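Local coordinates for chaperone SycD (Yersinia enterocolitica, PDB 2VGX), which acts as a type III secretion chaperone for translocator proteins and probably modulates expression of the yop operon, at residues T20-Q23 with L24-A28. Sequence-based numbering, arbitrary orientation.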
loop_
_atom_site.group_PDB
_atom_site.type_symbol
_atom_site.label_atom_id
_atom_site.label_comp_id
_atom_site.label_asym_id
_atom_site.label_seq_id
_atom_site.Cartn_x
_atom_site.Cartn_y
_atom_site.Cartn_z
ATOM N N THR B 20 -3.438 -8.592 2.531
ATOM C CA THR B 20 -3.733 -7.433 1.698
ATOM C C THR B 20 -2.456 -6.900 1.033
ATOM O O THR B 20 -2.516 -6.398 -0.095
ATOM C CB THR B 20 -4.343 -6.275 2.537
ATOM O OG1 THR B 20 -5.370 -6.782 3.422
ATOM C CG2 THR B 20 -4.883 -5.146 1.639
ATOM N N LEU B 21 -1.313 -7.020 1.724
ATOM C CA LEU B 21 -0.073 -6.327 1.313
ATOM C C LEU B 21 0.924 -7.236 0.569
ATOM O O LEU B 21 1.952 -6.764 0.056
ATOM C CB LEU B 21 0.602 -5.674 2.553
ATOM C CG LEU B 21 -0.300 -4.758 3.411
ATOM C CD1 LEU B 21 0.459 -4.300 4.633
ATOM C CD2 LEU B 21 -0.822 -3.534 2.618
ATOM N N GLU B 22 0.602 -8.524 0.491
ATOM C CA GLU B 22 1.564 -9.516 -0.037
ATOM C C GLU B 22 1.992 -9.271 -1.513
ATOM O O GLU B 22 3.195 -9.368 -1.866
ATOM C CB GLU B 22 1.061 -10.942 0.190
ATOM C CG GLU B 22 2.121 -12.072 -0.131
ATOM C CD GLU B 22 3.491 -11.868 0.536
ATOM O OE1 GLU B 22 3.548 -11.365 1.704
ATOM O OE2 GLU B 22 4.517 -12.221 -0.134
ATOM N N GLN B 23 1.046 -8.886 -2.365
ATOM C CA GLN B 23 1.424 -8.658 -3.762
ATOM C C GLN B 23 2.199 -7.392 -3.945
ATOM O O GLN B 23 3.140 -7.342 -4.744
ATOM C CB GLN B 23 0.236 -8.775 -4.726
ATOM C CG GLN B 23 -0.283 -10.254 -4.773
ATOM C CD GLN B 23 0.862 -11.311 -4.944
ATOM O OE1 GLN B 23 1.030 -12.225 -4.110
ATOM N NE2 GLN B 23 1.648 -11.172 -6.025
ATOM N N LEU B 24 1.822 -6.346 -3.202
ATOM C CA LEU B 24 2.664 -5.167 -3.179
ATOM C C LEU B 24 4.057 -5.503 -2.631
ATOM O O LEU B 24 5.040 -4.970 -3.093
ATOM C CB LEU B 24 2.034 -4.063 -2.324
ATOM C CG LEU B 24 0.824 -3.332 -2.904
ATOM C CD1 LEU B 24 0.379 -2.227 -1.921
ATOM C CD2 LEU B 24 1.155 -2.737 -4.277
ATOM N N TYR B 25 4.143 -6.357 -1.620
ATOM C CA TYR B 25 5.462 -6.746 -1.111
ATOM C C TYR B 25 6.302 -7.501 -2.182
ATOM O O TYR B 25 7.493 -7.230 -2.360
ATOM C CB TYR B 25 5.329 -7.579 0.157
ATOM C CG TYR B 25 6.657 -8.134 0.647
ATOM C CD1 TYR B 25 7.653 -7.278 1.148
ATOM C CD2 TYR B 25 6.924 -9.508 0.600
ATOM C CE1 TYR B 25 8.882 -7.776 1.604
ATOM C CE2 TYR B 25 8.143 -10.032 1.070
ATOM C CZ TYR B 25 9.123 -9.146 1.562
ATOM O OH TYR B 25 10.338 -9.625 2.026
ATOM N N SER B 26 5.680 -8.435 -2.894
ATOM C CA SER B 26 6.378 -9.157 -3.987
ATOM C C SER B 26 6.862 -8.211 -5.080
ATOM O O SER B 26 7.961 -8.347 -5.584
ATOM C CB SER B 26 5.479 -10.240 -4.611
ATOM O OG SER B 26 5.005 -11.062 -3.572
ATOM N N LEU B 27 6.044 -7.235 -5.427
ATOM C CA LEU B 27 6.436 -6.214 -6.375
ATOM C C LEU B 27 7.684 -5.450 -5.972
ATOM O O LEU B 27 8.629 -5.338 -6.768
ATOM C CB LEU B 27 5.246 -5.248 -6.622
ATOM C CG LEU B 27 5.491 -4.022 -7.498
ATOM C CD1 LEU B 27 6.031 -4.363 -8.889
ATOM C CD2 LEU B 27 4.190 -3.214 -7.625
ATOM N N ALA B 28 7.696 -4.907 -4.747
ATOM C CA ALA B 28 8.812 -4.128 -4.236
ATOM C C ALA B 28 10.073 -5.017 -4.220
ATOM O O ALA B 28 11.189 -4.586 -4.576
ATOM C CB ALA B 28 8.466 -3.644 -2.787
HETATM O O HOH W 1 -0.964 -6.356 -2.227
#
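S26 bonds twice to the carbonyl oxygen of E22, one turn earlier in the helix. Its backbone N lies 2.8 Å from E22 O, the regular i to i+4 bond, and its hydroxyl OG donates to the same E22 O at 3.0 Å. The two donors arrive from opposite faces of the carbonyl plane, the hydroxyl about 35° above it. Serine suits this position because its short side chain can fold back onto its own helix: with OG anti to the carbonyl carbon (chi1 -53°), the hydroxyl donates to a carbonyl one turn back.

Two further backbone bonds continue the helical pattern, from Y25 N to L21 O (2.8 Å) and from L27 N to Q23 O (3.0 Å). In the turn before them a water bridges the gap: it donates to T20 O at 2.6 Å and accepts from L24 N at 3.0 Å, in place of the direct bond expected between that pair.

These turns belong to helix 18-33, which packs against helix 44-50 within the tetratricopeptide repeat region, an all-helical fold of stacked antiparallel helix pairs. L21 rests on L47 and L50, and Y25 on F44, so a leucine and an aromatic ring on this helix meet the side chains of helix 44-50, while L24 and L27 pack on the other protein chain of the assembly.

E22 and Y25 lie side by side, pointing the same way. R56 joins both residues, forming a salt bridge with E22 OE1 and a cation-pi contact with the Y25 ring, which is consistent with R56 keeping the two together. The other carboxylate oxygen, E22 OE2, meets the ring edge in its plane, 3.7 Å from Y25 CD2, and the carboxylate and ring planes are turned 62° apart.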